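Local coordinates for protein O-methyltransferase (Saccharopolyspora spinosa, PDB 4CE0) that probably transfers a methyl group from S-adenosyl-L-methionine to the 4'-hydroxyl of the spinosyn rhamnose, using a bound magnesium ion, at residues 10-15 with 90-95; 61-66 with 179-184; 69-74 with 98-103; 161-164 with 170-173. All blocks are in the same frame, centred on the assembly; numbering follows the deposited sequence.

Interaction 1: residues 10-15 with 90-95; sequences DLLKKV and CIFMRA
K13 brings the aliphatic part of its chain obliquely against the F92 ring at CE1 and CZ, beside a second contact made by L12. The segments 10-15 and 90-95 are helical and run almost antiparallel, at 171°, with axes 10.8 Å apart. That spacing leaves the space between them to side chains, and the nearest CA pair is L12 and F92. From CB, K13 sends CG to the position beside its own backbone N (chi1 -69°), which carries the chain toward the ring. CG makes the main touch, 3.5 Å from F92 CE1 and 4.0 Å from F92 CZ. The next carbon, K13 CD, keeps to the same part of the ring, 4.0 Å from F92 CZ. A bend at chi3 (-68°) then turns CE and NZ off the ring, and NZ ends in a salt bridge with D61 OD1 and a hydrogen bond to Q64 OE1, both on helix 56-73. The lysine therefore uses its carbons on an aromatic ring and its ammonium on a third helix. L12 also comes in at a slant, its CD2 lying 4.0 Å from F92 CD1; the same methyl is modelled implausibly close to A95 CB, so the detail of that pair is doubtful. The arrangement is a buried meeting of three helices: F92 also packs on L60 and Q64 of helix 56-73, and M93, further round its helix, meets F79 and E81 of strand 78-82. The same part of helix 6-16 also faces the second subunit, where L11 and L12 pack on its L11.

Interaction 2: residues 61-66 with 179-184; sequences DNLQHC and LAVLRL
The helical segment carrying L63 and C66 runs nearly antiparallel (161°) to the strand carrying V181 and R183, with axes 10.5 Å apart, the spacing of a helix laid on a sheet. This is the layered arrangement of the Rossmann-like methyltransferase fold. Strand 179-184 lies inside the sheet between strands 78-82 and 207-211, and helix 56-73 covers one face of it. Alternate strand residues V181 and R183 point at the helix. L63 reaches in between them, with CD1 4.5 Å from V181 CG1. V181 CG2 lies 4.4 Å from C66 O. The leucine crosses the arginine chain at about a right angle. L63 CD1 is 4.2 Å and L63 CD2 4.0 Å from R183 CD. R183 has CG anti to its backbone N (chi1 -170°) and stays extended as far as NE, and its methylenes run past the leucine methyls before the guanidinium emerges beyond them. There NH2 forms a salt bridge with D212, and NH1 forms salt bridges with E81 and D185. D212 and D185 are ligands of the magnesium ion, and the R183 side chain lies about 4 Å from the bound S-adenosyl-L-homocysteine. R183 is thus a second-shell residue that joins two metal ligands and whose methylenes pack on L63, consistent with a role in positioning those carboxylates. A single water links helix to strand: it lies in the plane of the guanidinium at its edge, accepts from R183 NH2 at 3.3 Å and donates to N62 OD1 at 2.7 Å.

Interaction 3: residues 69-74 with 98-103; sequences AVLADG and QAFGDT
Two flat groups, the F100 ring and the D102 carboxylate, meet the two branches of one leucine, L71. Toward the ring, L71 CD1 arrives obliquely. It touches the root of the side chain: L71 CD1 is 3.8 Å from F100 CB and the same distance from F100 CG, and the next ring atom, CD1, is a little farther off. Toward the carboxylate, L71 CD2 lies 3.6 Å from D102 OD2. This is van der Waals contact; the polar needs of the carboxylate are met elsewhere, OD2 by a salt bridge with R105 NE and OD1 by a hydrogen bond from G104 N. L71 also touches R105, so the leucine borders the D102-R105 ion pair. The leucine reaches both groups because CG lies beside its backbone N (chi1 -67°) and the chain then runs out extended, placing its forked end between them. On the other side, the placement of D102 depends on the backbone. G101, with positive phi (68°), leaves the helical conformation in a Schellman motif, after which the chain swings round and D102 directs its side chain toward L71, with CA atoms of the two 8.4 Å apart. The contact lies at the surface and buries only 130 Å². It ties the C-terminal ends of helices 56-73 and 88-100 together. V70, next to L71, packs on F208 of strand 207-211 and on V181 of strand 179-184, while A99 faces Y8 and L9 of helix 6-16.

Interaction 4: residues 161-164 with 170-173; sequences RFLP and TLPT
L163 and T170 pass side by side, pointing opposite ways, their nearest atoms being L163 CG and T170 CB at 4.1 Å. In this Rossmann-like sheet strand 160-164 is an outermost strand within the chain, paired in parallel with strand 107-111, and the chain beyond it passes through the short helix 167-170 before reaching strand 179-184. L163 has CG anti to its backbone N (chi1 -171°), which directs the side chain out from the strand toward the returning segment. L163 CD2 then meets L171 CD2 at 4.3 Å, and both leucines also rest on V110 of strand 107-111. T170 places its methyl on the other partner: CG2 stands 3.4 Å from P164 O and 3.9 Å from P164 C, at the last carbonyl of the strand. The hydroxyl hydrogen-bonds to W166 O and also meets a water shared with L163 O. The contact sits close to the cofactor site, since L171 lies about 4 Å from F167, which binds S-adenosyl-L-homocysteine, measured between side chains. That water lies between the segments, 2.8 Å from L163 O and 2.7 Å from T170 OG1.

In the fold
Interactions 1 and 2 are buried, interaction 3 lies at the surface and interaction 4 is partly buried. Helix 56-73 serves interactions 2 and 3, and helix 88-100 serves 1 and 3; these two helices pack side by side, with interaction 3 at their C-terminal ends, while one faces the sheet and the other helix 6-16. Interactions 1 and 2 touch directly, through the K13-D61 salt bridge and M93 packing on L63; interactions 2 and 3 meet where V70 adjoins V181. Interaction 4 stands apart, at the far edge of the same sheet. Chemistry follows place: a lysine chain on an aromatic in 1, an arginine near the metal in 2, a leucine bordering an ion pair in 3, and leucine and threonine packing beside a shared water in 4.

Interaction 1: residues 10-15 with 90-95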
# COMPACT_ATOMS: atom_id res chain seq x y z
N ASP A 10 -1.60 5.45 6.33
CA ASP A 10 -1.21 6.46 5.36
C ASP A 10 -0.93 5.81 4.01
O ASP A 10 -1.43 6.28 2.98
CB ASP A 10 0.03 7.20 5.83
CG ASP A 10 0.42 8.33 4.89
OD1 ASP A 10 -0.37 9.30 4.75
OD2 ASP A 10 1.52 8.26 4.30
N LEU A 11 -0.16 4.72 4.01
CA LEU A 11 0.04 4.01 2.75
C LEU A 11 -1.27 3.50 2.14
O LEU A 11 -1.50 3.60 0.91
CB LEU A 11 1.06 2.88 2.90
CG LEU A 11 1.26 1.98 1.68
CD1 LEU A 11 1.78 2.72 0.49
CD2 LEU A 11 2.22 0.80 2.10
N LEU A 12 -2.14 2.95 2.97
CA LEU A 12 -3.41 2.40 2.50
C LEU A 12 -4.25 3.42 1.72
O LEU A 12 -4.78 3.10 0.65
CB LEU A 12 -4.22 1.81 3.65
CG LEU A 12 -5.45 0.97 3.28
CD1 LEU A 12 -5.13 -0.13 2.26
CD2 LEU A 12 -6.04 0.34 4.51
N LYS A 13 -4.33 4.65 2.24
CA LYS A 13 -5.07 5.73 1.56
C LYS A 13 -4.51 6.00 0.18
O LYS A 13 -5.27 6.18 -0.77
CB LYS A 13 -5.09 7.01 2.42
CG LYS A 13 -5.94 6.81 3.69
CD LYS A 13 -6.03 8.03 4.56
CE LYS A 13 -4.71 8.35 5.19
NZ LYS A 13 -4.90 9.28 6.34
N LYS A 14 -3.19 6.03 0.06
CA LYS A 14 -2.54 6.21 -1.23
C LYS A 14 -2.88 5.05 -2.15
O LYS A 14 -3.15 5.23 -3.33
CB LYS A 14 -1.02 6.26 -1.05
CG LYS A 14 -0.46 7.55 -0.43
CD LYS A 14 1.04 7.32 -0.17
CE LYS A 14 1.80 8.55 0.32
NZ LYS A 14 1.47 8.87 1.74
N VAL A 15 -2.84 3.83 -1.60
CA VAL A 15 -3.14 2.65 -2.41
C VAL A 15 -4.61 2.60 -2.88
O VAL A 15 -4.88 2.35 -4.04
CB VAL A 15 -2.79 1.37 -1.64
CG1 VAL A 15 -3.01 0.16 -2.53
CG2 VAL A 15 -1.34 1.46 -1.15
N CYS A 90 -14.98 0.85 2.56
CA CYS A 90 -15.21 -0.21 3.51
C CYS A 90 -13.94 -0.96 3.85
O CYS A 90 -13.72 -1.35 5.01
CB CYS A 90 -16.23 -1.18 2.95
SG CYS A 90 -17.91 -0.51 2.94
N ILE A 91 -13.12 -1.22 2.85
CA ILE A 91 -11.79 -1.80 3.11
C ILE A 91 -11.03 -0.93 4.12
O ILE A 91 -10.44 -1.44 5.09
CB ILE A 91 -10.99 -1.98 1.83
CG1 ILE A 91 -11.63 -3.06 0.97
CG2 ILE A 91 -9.55 -2.42 2.10
CD1 ILE A 91 -11.19 -3.04 -0.45
N PHE A 92 -11.07 0.38 3.90
CA PHE A 92 -10.39 1.29 4.80
C PHE A 92 -10.90 1.21 6.23
O PHE A 92 -10.11 1.11 7.15
CB PHE A 92 -10.46 2.73 4.31
CG PHE A 92 -9.65 3.66 5.14
CD1 PHE A 92 -8.25 3.61 5.06
CD2 PHE A 92 -10.25 4.54 6.02
CE1 PHE A 92 -7.48 4.46 5.82
CE2 PHE A 92 -9.50 5.39 6.80
CZ PHE A 92 -8.09 5.36 6.69
N MET A 93 -12.22 1.20 6.42
CA MET A 93 -12.75 1.10 7.78
C MET A 93 -12.28 -0.20 8.43
O MET A 93 -11.92 -0.24 9.60
CB MET A 93 -14.28 1.17 7.79
CG MET A 93 -14.81 2.45 7.27
SD MET A 93 -16.57 2.65 7.59
CE MET A 93 -17.20 1.65 6.29
N ARG A 94 -12.28 -1.27 7.66
CA ARG A 94 -11.83 -2.56 8.20
C ARG A 94 -10.35 -2.46 8.55
O ARG A 94 -9.88 -3.05 9.54
CB ARG A 94 -12.07 -3.68 7.21
CG ARG A 94 -11.45 -5.07 7.60
CD ARG A 94 -12.06 -5.70 8.83
NE ARG A 94 -11.28 -6.86 9.33
CZ ARG A 94 -10.37 -6.79 10.30
NH1 ARG A 94 -10.05 -5.63 10.88
NH2 ARG A 94 -9.76 -7.89 10.70
N ALA A 95 -9.61 -1.69 7.77
CA ALA A 95 -8.16 -1.58 8.01
C ALA A 95 -7.89 -0.74 9.27
O ALA A 95 -6.94 -1.01 10.00
CB ALA A 95 -7.47 -1.01 6.82

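Interaction 2: residues 61-66 with 179-184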
# COMPACT_ATOMS: atom_id res chain seq x y z
N ASP A 61 -9.49 10.71 4.75
CA ASP A 61 -8.96 11.27 6.00
C ASP A 61 -10.11 11.56 6.95
O ASP A 61 -10.01 11.41 8.17
CB ASP A 61 -8.19 12.58 5.79
CG ASP A 61 -6.87 12.40 5.04
OD1 ASP A 61 -6.36 11.26 4.92
OD2 ASP A 61 -6.33 13.42 4.59
N ASN A 62 -11.21 12.04 6.41
CA ASN A 62 -12.37 12.28 7.26
C ASN A 62 -12.83 10.95 7.86
O ASN A 62 -13.17 10.84 9.07
CB ASN A 62 -13.49 12.96 6.47
CG ASN A 62 -14.83 12.89 7.19
OD1 ASN A 62 -15.64 12.00 6.91
ND2 ASN A 62 -15.04 13.79 8.13
N LEU A 63 -12.84 9.92 7.03
CA LEU A 63 -13.35 8.61 7.49
C LEU A 63 -12.46 8.11 8.63
O LEU A 63 -12.95 7.61 9.64
CB LEU A 63 -13.39 7.64 6.32
CG LEU A 63 -14.01 6.25 6.55
CD1 LEU A 63 -15.30 6.33 7.27
CD2 LEU A 63 -14.22 5.55 5.19
N GLN A 64 -11.16 8.31 8.49
CA GLN A 64 -10.22 7.87 9.52
C GLN A 64 -10.44 8.66 10.84
O GLN A 64 -10.40 8.08 11.91
CB GLN A 64 -8.78 8.09 9.07
CG GLN A 64 -7.74 7.64 10.13
CD GLN A 64 -6.32 7.66 9.60
OE1 GLN A 64 -6.09 7.78 8.40
NE2 GLN A 64 -5.34 7.56 10.51
N HIS A 65 -10.63 9.97 10.73
CA HIS A 65 -10.89 10.85 11.90
C HIS A 65 -12.11 10.36 12.65
O HIS A 65 -12.07 10.18 13.87
CB HIS A 65 -11.15 12.30 11.44
CG HIS A 65 -11.59 13.23 12.54
ND1 HIS A 65 -12.91 13.38 12.89
CD2 HIS A 65 -10.88 14.03 13.36
CE1 HIS A 65 -13.00 14.25 13.89
NE2 HIS A 65 -11.78 14.66 14.18
N CYS A 66 -13.19 10.08 11.92
CA CYS A 66 -14.43 9.59 12.54
C CYS A 66 -14.29 8.20 13.21
O CYS A 66 -14.74 7.97 14.33
CB CYS A 66 -15.58 9.55 11.52
SG CYS A 66 -16.06 11.20 10.90
N LEU A 179 -24.78 1.03 15.30
CA LEU A 179 -23.77 1.58 14.45
C LEU A 179 -23.10 2.68 15.21
O LEU A 179 -23.76 3.46 15.90
CB LEU A 179 -24.39 2.15 13.16
CG LEU A 179 -24.97 1.14 12.15
CD1 LEU A 179 -25.76 1.84 11.02
CD2 LEU A 179 -23.86 0.31 11.56
N ALA A 180 -21.79 2.76 15.06
CA ALA A 180 -21.03 3.90 15.55
C ALA A 180 -20.70 4.84 14.41
O ALA A 180 -20.45 6.03 14.62
CB ALA A 180 -19.75 3.42 16.21
N VAL A 181 -20.64 4.31 13.19
CA VAL A 181 -20.39 5.13 12.01
C VAL A 181 -21.31 4.69 10.88
O VAL A 181 -21.45 3.53 10.59
CB VAL A 181 -18.89 5.05 11.53
CG1 VAL A 181 -18.67 5.74 10.18
CG2 VAL A 181 -17.95 5.57 12.58
N LEU A 182 -21.93 5.65 10.22
CA LEU A 182 -22.87 5.36 9.13
C LEU A 182 -22.44 6.23 7.98
O LEU A 182 -22.53 7.47 8.06
CB LEU A 182 -24.32 5.67 9.57
CG LEU A 182 -25.39 5.70 8.46
CD1 LEU A 182 -25.46 4.33 7.77
CD2 LEU A 182 -26.78 6.14 8.99
N ARG A 183 -21.93 5.60 6.92
CA ARG A 183 -21.45 6.33 5.75
C ARG A 183 -22.43 6.14 4.58
O ARG A 183 -22.76 5.02 4.22
CB ARG A 183 -20.04 5.90 5.37
CG ARG A 183 -19.41 6.78 4.30
CD ARG A 183 -17.93 6.44 4.00
NE ARG A 183 -17.38 7.68 3.52
CZ ARG A 183 -17.49 8.13 2.28
NH1 ARG A 183 -17.99 7.36 1.31
NH2 ARG A 183 -17.02 9.34 2.01
N LEU A 184 -22.94 7.26 4.05
CA LEU A 184 -23.92 7.24 2.95
C LEU A 184 -23.22 7.69 1.68
O LEU A 184 -22.66 8.79 1.61
CB LEU A 184 -25.09 8.15 3.22
CG LEU A 184 -26.25 7.61 4.04
CD1 LEU A 184 -25.82 7.23 5.43
CD2 LEU A 184 -27.31 8.68 4.09
O HOH W 1 -15.58 10.41 4.74

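Interaction 3: residues 69-74 with 98-103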
# COMPACT_ATOMS: atom_id res chain seq x y z
N ALA A 69 -12.15 8.43 16.32
CA ALA A 69 -12.80 9.16 17.42
C ALA A 69 -13.75 8.24 18.14
O ALA A 69 -13.82 8.20 19.38
CB ALA A 69 -13.54 10.39 16.88
N VAL A 70 -14.50 7.48 17.35
CA VAL A 70 -15.43 6.48 17.88
C VAL A 70 -14.70 5.43 18.72
O VAL A 70 -15.21 4.98 19.76
CB VAL A 70 -16.16 5.81 16.72
CG1 VAL A 70 -16.43 4.37 16.97
CG2 VAL A 70 -17.46 6.59 16.37
N LEU A 71 -13.54 4.98 18.23
CA LEU A 71 -12.74 4.01 18.96
C LEU A 71 -12.17 4.61 20.26
O LEU A 71 -12.25 3.99 21.31
CB LEU A 71 -11.59 3.48 18.10
CG LEU A 71 -11.94 2.64 16.88
CD1 LEU A 71 -10.65 2.11 16.27
CD2 LEU A 71 -12.91 1.49 17.19
N ALA A 72 -11.62 5.83 20.21
CA ALA A 72 -11.04 6.43 21.42
C ALA A 72 -12.12 6.83 22.44
O ALA A 72 -11.90 6.72 23.64
CB ALA A 72 -10.26 7.58 21.08
N ASP A 73 -13.25 7.32 21.95
CA ASP A 73 -14.35 7.75 22.83
C ASP A 73 -15.15 6.59 23.44
O ASP A 73 -15.88 6.79 24.41
CB ASP A 73 -15.32 8.64 22.06
CG ASP A 73 -14.73 9.98 21.70
OD1 ASP A 73 -13.50 10.17 21.83
OD2 ASP A 73 -15.51 10.86 21.28
N GLY A 74 -15.02 5.38 22.88
CA GLY A 74 -15.83 4.27 23.33
C GLY A 74 -17.24 4.20 22.76
O GLY A 74 -18.11 3.53 23.31
N GLN A 98 -8.24 -3.07 12.11
CA GLN A 98 -7.01 -3.85 12.12
C GLN A 98 -5.87 -3.04 12.72
O GLN A 98 -5.08 -3.58 13.48
CB GLN A 98 -6.64 -4.26 10.68
CG GLN A 98 -5.43 -5.17 10.58
CD GLN A 98 -5.66 -6.51 11.24
OE1 GLN A 98 -4.78 -7.04 11.92
NE2 GLN A 98 -6.85 -7.06 11.04
N ALA A 99 -5.74 -1.76 12.37
CA ALA A 99 -4.59 -0.98 12.87
C ALA A 99 -4.68 -0.81 14.37
O ALA A 99 -3.67 -0.70 15.06
CB ALA A 99 -4.52 0.38 12.22
N PHE A 100 -5.91 -0.80 14.88
CA PHE A 100 -6.12 -0.55 16.30
C PHE A 100 -6.34 -1.82 17.10
O PHE A 100 -6.52 -1.76 18.31
CB PHE A 100 -7.27 0.41 16.50
CG PHE A 100 -6.87 1.85 16.36
CD1 PHE A 100 -6.78 2.45 15.11
CD2 PHE A 100 -6.58 2.62 17.49
CE1 PHE A 100 -6.40 3.76 14.98
CE2 PHE A 100 -6.21 3.93 17.37
CZ PHE A 100 -6.11 4.51 16.11
N GLY A 101 -6.29 -2.97 16.44
CA GLY A 101 -6.51 -4.24 17.13
C GLY A 101 -7.93 -4.47 17.65
O GLY A 101 -8.12 -5.36 18.45
N ASP A 102 -8.91 -3.68 17.21
CA ASP A 102 -10.31 -3.88 17.60
C ASP A 102 -10.90 -5.06 16.81
O ASP A 102 -11.05 -5.00 15.59
CB ASP A 102 -11.14 -2.61 17.38
CG ASP A 102 -12.63 -2.78 17.78
OD1 ASP A 102 -13.27 -3.81 17.41
OD2 ASP A 102 -13.17 -1.88 18.45
N THR A 103 -11.20 -6.15 17.50
CA THR A 103 -11.64 -7.37 16.83
C THR A 103 -13.13 -7.62 17.02
O THR A 103 -13.68 -8.58 16.49
CB THR A 103 -10.82 -8.60 17.32
OG1 THR A 103 -11.06 -8.82 18.71
CG2 THR A 103 -9.34 -8.37 17.11

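Interaction 4: residues 161-164 with 170-173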
# COMPACT_ATOMS: atom_id res chain seq x y z
N ARG A 161 -19.05 -8.04 6.75
CA ARG A 161 -20.30 -8.67 6.30
C ARG A 161 -20.94 -7.89 5.17
O ARG A 161 -20.88 -6.65 5.09
CB ARG A 161 -21.28 -8.81 7.46
CG ARG A 161 -20.73 -9.71 8.57
CD ARG A 161 -21.74 -9.95 9.69
NE ARG A 161 -22.92 -10.69 9.22
CZ ARG A 161 -23.83 -11.25 10.02
NH1 ARG A 161 -23.71 -11.19 11.34
NH2 ARG A 161 -24.89 -11.87 9.50
N PHE A 162 -21.51 -8.63 4.23
CA PHE A 162 -22.07 -8.03 3.04
C PHE A 162 -23.57 -8.12 3.11
O PHE A 162 -24.10 -9.13 3.53
CB PHE A 162 -21.52 -8.72 1.80
CG PHE A 162 -20.02 -8.69 1.73
CD1 PHE A 162 -19.26 -9.70 2.31
CD2 PHE A 162 -19.35 -7.66 1.06
CE1 PHE A 162 -17.86 -9.69 2.25
CE2 PHE A 162 -17.93 -7.64 0.99
CZ PHE A 162 -17.20 -8.65 1.58
N LEU A 163 -24.25 -7.03 2.74
CA LEU A 163 -25.70 -7.02 2.69
C LEU A 163 -26.12 -6.66 1.27
O LEU A 163 -26.25 -5.46 0.95
CB LEU A 163 -26.24 -6.02 3.69
CG LEU A 163 -27.74 -5.96 3.97
CD1 LEU A 163 -28.32 -7.32 4.33
CD2 LEU A 163 -27.98 -4.93 5.11
N PRO A 164 -26.32 -7.68 0.42
CA PRO A 164 -26.62 -7.47 -1.01
C PRO A 164 -28.11 -7.26 -1.26
O PRO A 164 -28.92 -8.04 -0.77
CB PRO A 164 -26.14 -8.78 -1.65
CG PRO A 164 -26.45 -9.81 -0.61
CD PRO A 164 -26.10 -9.12 0.70
N THR A 170 -33.53 -4.32 1.55
CA THR A 170 -32.61 -4.88 2.55
C THR A 170 -32.55 -4.18 3.90
O THR A 170 -32.27 -4.83 4.91
CB THR A 170 -31.16 -4.97 2.01
OG1 THR A 170 -30.71 -3.66 1.59
CG2 THR A 170 -31.09 -5.92 0.86
N LEU A 171 -32.75 -2.87 3.93
CA LEU A 171 -32.50 -2.10 5.16
C LEU A 171 -33.64 -2.14 6.19
O LEU A 171 -33.38 -2.08 7.39
CB LEU A 171 -32.17 -0.63 4.82
CG LEU A 171 -30.95 -0.38 3.92
CD1 LEU A 171 -30.66 1.09 3.85
CD2 LEU A 171 -29.75 -1.12 4.46
N PRO A 172 -34.90 -2.27 5.73
CA PRO A 172 -35.94 -2.31 6.77
C PRO A 172 -35.77 -3.45 7.77
O PRO A 172 -36.10 -3.30 8.95
CB PRO A 172 -37.23 -2.47 5.97
CG PRO A 172 -36.94 -1.80 4.66
CD PRO A 172 -35.47 -2.15 4.38
N THR A 173 -35.21 -4.57 7.31
CA THR A 173 -34.99 -5.72 8.16
C THR A 173 -33.50 -6.03 8.32
O THR A 173 -33.13 -7.18 8.58
CB THR A 173 -35.68 -6.93 7.55
OG1 THR A 173 -35.41 -6.95 6.13
CG2 THR A 173 -37.19 -6.84 7.78
O HOH W 2 -28.32 -3.71 0.31